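F-actin-capping protein subunit alpha (Dictyostelium discoideum, PDB 4AKR) is the alpha subunit of a capping protein that binds the barbed ends of actin filaments independently of calcium, blocking subunit exchange without severing them. Local coordinates at residues Q113-F118 with S135-T140; V188-H193 with L202-Q207. All blocks are in the same frame, centred on the assembly; numbering follows the deposited sequence.

Contact 1. Residues Q113-F118 with S135-T140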
loop_
_atom_site.group_PDB
_atom_site.type_symbol
_atom_site.label_atom_id
_atom_site.label_comp_id
_atom_site.label_asym_id
_atom_site.label_seq_id
_atom_site.Cartn_x
_atom_site.Cartn_y
_atom_site.Cartn_z
ATOM N N GLN A 113 2.566 -41.166 -6.406
ATOM C CA GLN A 113 3.330 -41.128 -7.649
ATOM C C GLN A 113 2.970 -39.893 -8.458
ATOM O O GLN A 113 3.784 -39.382 -9.223
ATOM C CB GLN A 113 3.104 -42.395 -8.487
ATOM C CG GLN A 113 3.668 -43.659 -7.838
ATOM C CD GLN A 113 3.802 -44.832 -8.801
ATOM O OE1 GLN A 113 4.197 -45.928 -8.402
ATOM N NE2 GLN A 113 3.485 -44.605 -10.075
ATOM N N TYR A 114 1.743 -39.417 -8.290
ATOM C CA TYR A 114 1.307 -38.214 -8.989
ATOM C C TYR A 114 1.886 -37.008 -8.272
ATOM O O TYR A 114 2.424 -36.106 -8.900
ATOM C CB TYR A 114 -0.232 -38.140 -9.037
ATOM C CG TYR A 114 -0.811 -39.012 -10.128
ATOM C CD1 TYR A 114 -0.657 -38.668 -11.471
ATOM C CD2 TYR A 114 -1.434 -40.225 -9.827
ATOM C CE1 TYR A 114 -1.103 -39.512 -12.496
ATOM C CE2 TYR A 114 -1.884 -41.078 -10.840
ATOM C CZ TYR A 114 -1.712 -40.715 -12.172
ATOM O OH TYR A 114 -2.134 -41.558 -13.177
ATOM N N ARG A 115 1.796 -37.003 -6.949
ATOM C CA ARG A 115 2.327 -35.888 -6.193
ATOM C C ARG A 115 3.829 -35.771 -6.479
ATOM O O ARG A 115 4.331 -34.679 -6.738
ATOM C CB ARG A 115 2.090 -36.099 -4.698
ATOM C CG ARG A 115 2.245 -34.830 -3.861
ATOM C CD ARG A 115 2.668 -35.158 -2.441
ATOM N NE ARG A 115 3.985 -35.784 -2.445
ATOM C CZ ARG A 115 5.124 -35.133 -2.659
ATOM N NH1 ARG A 115 5.126 -33.824 -2.872
ATOM N NH2 ARG A 115 6.255 -35.806 -2.715
ATOM N N ALA A 116 4.535 -36.905 -6.453
ATOM C CA ALA A 116 5.983 -36.933 -6.691
ATOM C C ALA A 116 6.348 -36.464 -8.094
ATOM O O ALA A 116 7.317 -35.736 -8.277
ATOM C CB ALA A 116 6.539 -38.345 -6.444
ATOM N N ALA A 117 5.581 -36.892 -9.088
ATOM C CA ALA A 117 5.837 -36.462 -10.455
ATOM C C ALA A 117 5.607 -34.949 -10.559
ATOM O O ALA A 117 6.338 -34.261 -11.265
ATOM C CB ALA A 117 4.936 -37.204 -11.419
ATOM N N PHE A 118 4.601 -34.424 -9.862
ATOM C CA PHE A 118 4.356 -32.980 -9.897
ATOM C C PHE A 118 5.436 -32.229 -9.126
ATOM O O PHE A 118 5.876 -31.146 -9.522
ATOM C CB PHE A 118 2.992 -32.626 -9.291
ATOM C CG PHE A 118 1.847 -32.711 -10.265
ATOM C CD1 PHE A 118 1.481 -33.930 -10.832
ATOM C CD2 PHE A 118 1.126 -31.566 -10.610
ATOM C CE1 PHE A 118 0.409 -34.009 -11.730
ATOM C CE2 PHE A 118 0.048 -31.633 -11.511
ATOM C CZ PHE A 118 -0.308 -32.858 -12.069
ATOM N N SER A 135 9.148 -23.936 -2.672
ATOM C CA SER A 135 7.917 -24.570 -3.125
ATOM C C SER A 135 7.375 -25.659 -2.197
ATOM O O SER A 135 8.061 -26.125 -1.289
ATOM C CB SER A 135 8.142 -25.179 -4.504
ATOM O OG SER A 135 9.143 -26.179 -4.436
ATOM N N ALA A 136 6.132 -26.056 -2.449
ATOM C CA ALA A 136 5.470 -27.096 -1.679
ATOM C C ALA A 136 4.360 -27.720 -2.531
ATOM O O ALA A 136 3.509 -27.013 -3.073
ATOM C CB ALA A 136 4.895 -26.510 -0.400
ATOM N N VAL A 137 4.385 -29.044 -2.656
ATOM C CA VAL A 137 3.392 -29.768 -3.435
ATOM C C VAL A 137 2.687 -30.813 -2.570
ATOM O O VAL A 137 3.315 -31.730 -2.033
ATOM C CB VAL A 137 4.041 -30.460 -4.651
ATOM C CG1 VAL A 137 2.964 -31.127 -5.510
ATOM C CG2 VAL A 137 4.820 -29.440 -5.471
ATOM N N TYR A 138 1.376 -30.656 -2.442
ATOM C CA TYR A 138 0.549 -31.539 -1.636
ATOM C C TYR A 138 -0.354 -32.374 -2.534
ATOM O O TYR A 138 -0.580 -32.028 -3.688
ATOM C CB TYR A 138 -0.316 -30.703 -0.699
ATOM C CG TYR A 138 0.454 -29.681 0.107
ATOM C CD1 TYR A 138 1.216 -30.064 1.212
ATOM C CD2 TYR A 138 0.399 -28.325 -0.219
ATOM C CE1 TYR A 138 1.903 -29.112 1.982
ATOM C CE2 TYR A 138 1.084 -27.362 0.539
ATOM C CZ TYR A 138 1.826 -27.762 1.639
ATOM O OH TYR A 138 2.451 -26.819 2.420
ATOM N N GLY A 139 -0.868 -33.477 -2.001
ATOM C CA GLY A 139 -1.750 -34.327 -2.780
ATOM C C GLY A 139 -2.860 -34.913 -1.932
ATOM O O GLY A 139 -2.690 -35.104 -0.726
ATOM N N THR A 140 -3.999 -35.198 -2.555
ATOM C CA THR A 140 -5.130 -35.773 -1.839
ATOM C C THR A 140 -6.194 -36.271 -2.812
ATOM O O THR A 140 -6.313 -35.762 -3.930
ATOM C CB THR A 140 -5.774 -34.749 -0.899
ATOM O OG1 THR A 140 -6.776 -35.391 -0.104
ATOM C CG2 THR A 140 -6.423 -33.634 -1.696
#
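R115 and G139 mark where helix 113-118 comes nearest to strand 135-140: their CA atoms lie 5.5 Å apart, and the two axes run nearly antiparallel, at 161°, with a closest approach of 8.1 Å. R115 and V137 carry the contact between them. With CG anti to the backbone N (chi1 -163°) the R115 chain leaves the helix toward the strand, laying CG against the peptide between Y138 and G139, 3.8 Å from Y138 C. The absence of a side chain at G139 matters here, since one would crowd R115 CG. A bend at chi3 then turns the guanidinium back along the strand, and NH1 donates to V137 O at 2.9 Å. The bond is bent, 143° at the hydrogen, and the donor is tilted out of the carbonyl plane. D119 also takes NH1 and E112 takes NE, both in salt bridges, which should limit the rotation of the charged group. A leucine here would probably leave V137 O without this donor and both carboxylates without their cation. One turn further on, F118 touches V137 by its CB, 4.1 Å from CG1, while its ring leads away from the strand. The F118 side chain also packs on I148 of strand 145-158, as V137 does, and on T220, A221 and A224 of helix 217-248, so helix 112-129 lies over the outermost strand 134-142 of the five-stranded antiparallel sheet and reaches the long helix as well.

Contact 2. Residues V188-H193 with L202-Q207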
loop_
_atom_site.group_PDB
_atom_site.type_symbol
_atom_site.label_atom_id
_atom_site.label_comp_id
_atom_site.label_asym_id
_atom_site.label_seq_id
_atom_site.Cartn_x
_atom_site.Cartn_y
_atom_site.Cartn_z
ATOM N N VAL A 188 -2.653 -15.895 -8.089
ATOM C CA VAL A 188 -1.375 -15.234 -7.897
ATOM C C VAL A 188 -1.564 -13.910 -7.148
ATOM O O VAL A 188 -2.492 -13.159 -7.438
ATOM C CB VAL A 188 -0.712 -14.939 -9.255
ATOM C CG1 VAL A 188 0.657 -14.310 -9.049
ATOM C CG2 VAL A 188 -0.596 -16.206 -10.062
ATOM N N GLN A 189 -0.697 -13.637 -6.177
ATOM C CA GLN A 189 -0.768 -12.390 -5.418
ATOM C C GLN A 189 0.618 -11.789 -5.335
ATOM O O GLN A 189 1.567 -12.463 -4.928
ATOM C CB GLN A 189 -1.295 -12.620 -3.999
ATOM C CG GLN A 189 -2.799 -12.679 -3.877
ATOM C CD GLN A 189 -3.255 -12.908 -2.443
ATOM O OE1 GLN A 189 -3.094 -13.998 -1.899
ATOM N NE2 GLN A 189 -3.823 -11.877 -1.823
ATOM N N VAL A 190 0.734 -10.518 -5.707
ATOM C CA VAL A 190 2.020 -9.832 -5.679
ATOM C C VAL A 190 1.939 -8.603 -4.788
ATOM O O VAL A 190 1.008 -7.799 -4.892
ATOM C CB VAL A 190 2.446 -9.405 -7.101
ATOM C CG1 VAL A 190 3.857 -8.837 -7.079
ATOM C CG2 VAL A 190 2.357 -10.592 -8.042
ATOM N N ASN A 191 2.928 -8.452 -3.918
ATOM C CA ASN A 191 2.956 -7.333 -2.993
ATOM C C ASN A 191 4.308 -6.635 -2.977
ATOM O O ASN A 191 5.344 -7.284 -2.927
ATOM C CB ASN A 191 2.625 -7.830 -1.581
ATOM C CG ASN A 191 1.264 -8.482 -1.501
ATOM O OD1 ASN A 191 0.242 -7.805 -1.359
ATOM N ND2 ASN A 191 1.238 -9.801 -1.612
ATOM N N VAL A 192 4.286 -5.309 -3.035
ATOM C CA VAL A 192 5.505 -4.522 -2.983
ATOM C C VAL A 192 5.253 -3.326 -2.080
ATOM O O VAL A 192 4.207 -2.691 -2.156
ATOM C CB VAL A 192 5.952 -4.025 -4.376
ATOM C CG1 VAL A 192 7.214 -3.169 -4.239
ATOM C CG2 VAL A 192 6.235 -5.211 -5.281
ATOM N N HIS A 193 6.237 -3.036 -1.235
ATOM C CA HIS A 193 6.179 -1.953 -0.273
ATOM C C HIS A 193 7.469 -1.136 -0.351
ATOM O O HIS A 193 8.571 -1.665 -0.152
ATOM C CB HIS A 193 6.016 -2.554 1.132
ATOM C CG HIS A 193 5.999 -1.548 2.242
ATOM N ND1 HIS A 193 5.429 -0.298 2.114
ATOM C CD2 HIS A 193 6.417 -1.638 3.526
ATOM C CE1 HIS A 193 5.497 0.335 3.273
ATOM N NE2 HIS A 193 6.092 -0.457 4.147
ATOM N N LEU A 202 2.094 -1.814 -3.820
ATOM C CA LEU A 202 1.514 -2.439 -5.001
ATOM C C LEU A 202 0.868 -3.707 -4.447
ATOM O O LEU A 202 1.492 -4.426 -3.658
ATOM C CB LEU A 202 2.601 -2.810 -6.016
ATOM C CG LEU A 202 2.195 -3.684 -7.215
ATOM C CD1 LEU A 202 1.374 -2.885 -8.202
ATOM C CD2 LEU A 202 3.440 -4.204 -7.904
ATOM N N ASN A 203 -0.378 -3.963 -4.835
ATOM C CA ASN A 203 -1.127 -5.142 -4.386
ATOM C C ASN A 203 -1.897 -5.739 -5.560
ATOM O O ASN A 203 -2.738 -5.074 -6.157
ATOM C CB ASN A 203 -2.128 -4.761 -3.285
ATOM C CG ASN A 203 -1.459 -4.458 -1.949
ATOM O OD1 ASN A 203 -0.982 -5.362 -1.257
ATOM N ND2 ASN A 203 -1.428 -3.181 -1.580
ATOM N N THR A 204 -1.609 -6.992 -5.893
ATOM C CA THR A 204 -2.289 -7.644 -6.997
ATOM C C THR A 204 -2.882 -8.992 -6.601
ATOM O O THR A 204 -2.376 -9.671 -5.709
ATOM C CB THR A 204 -1.339 -7.872 -8.197
ATOM O OG1 THR A 204 -0.395 -8.906 -7.879
ATOM C CG2 THR A 204 -0.589 -6.594 -8.531
ATOM N N VAL A 205 -3.968 -9.357 -7.274
ATOM C CA VAL A 205 -4.664 -10.622 -7.069
ATOM C C VAL A 205 -5.206 -11.019 -8.425
ATOM O O VAL A 205 -6.063 -10.333 -8.984
ATOM C CB VAL A 205 -5.852 -10.503 -6.093
ATOM C CG1 VAL A 205 -6.626 -11.816 -6.062
ATOM C CG2 VAL A 205 -5.355 -10.192 -4.704
ATOM N N THR A 206 -4.701 -12.130 -8.949
ATOM C CA THR A 206 -5.102 -12.627 -10.258
ATOM C C THR A 206 -5.504 -14.096 -10.169
ATOM O O THR A 206 -4.838 -14.879 -9.502
ATOM C CB THR A 206 -3.935 -12.523 -11.259
ATOM O OG1 THR A 206 -3.355 -11.222 -11.180
ATOM C CG2 THR A 206 -4.418 -12.760 -12.665
ATOM N N GLN A 207 -6.593 -14.457 -10.845
ATOM C CA GLN A 207 -7.068 -15.834 -10.861
ATOM C C GLN A 207 -7.120 -16.291 -12.305
ATOM O O GLN A 207 -7.674 -15.601 -13.164
ATOM C CB GLN A 207 -8.458 -15.949 -10.243
ATOM C CG GLN A 207 -8.607 -15.260 -8.904
ATOM C CD GLN A 207 -9.455 -16.060 -7.945
ATOM O OE1 GLN A 207 -10.088 -15.505 -7.054
ATOM N NE2 GLN A 207 -9.458 -17.380 -8.113
HETATM O O HOH W 1 -1.375 -11.272 -9.070
#
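V188 O is gripped by T206 N at 2.9 Å and, more weakly, by a water at 2.7 Å; the same water donates to T206 OG1. The contact belongs to the beta hairpin of strands 181-194 and 198-213. Its segments 188-193 and 202-207 run antiparallel, 4° from exact, with V188-T206 and V192-L202 as regular hydrogen-bonded pairs. T204 N donates to V190 O at 2.9 Å, and V190 N to T204 O at a longer 3.2 Å, from 43° above the carbonyl plane. The T204 rotamer is doubtful, because OG1 sits too close to V190 CB, and its polar contacts are uncertain with it. Further along, V192 and L202 meet by their CB atoms. These residues share the face with V188 and T206, which pack on L235 of helix 217-248. Residues L202 to V205 also pair with an antiparallel strand of the partner protein chain, so the sheet runs on across the subunit interface, and T206 OG1 bonds to that chain's backbone. On the other face Q189 and V205 lie side by side, with V205 CG2 3.7 Å from Q189 CG.

In the fold
Both contacts belong to the same five-stranded antiparallel sheet, but to its two ends within this chain: contact 1 uses the outermost strand 134-142, contact 2 the last two strands, 181-194 and 198-213. Their centres are 25 Å apart and their nearest atoms about 14 Å, so they do not touch. Helix 217-248 spans both, its earlier turns at contact 1 and its later ones at contact 2. The edges are used differently. Contact 1 lies 18 Å from the centre of the chain and neither of its segments touches the partner subunit, whereas contact 2, 9 Å from that centre, adjoins the strand that continues the sheet into the other chain.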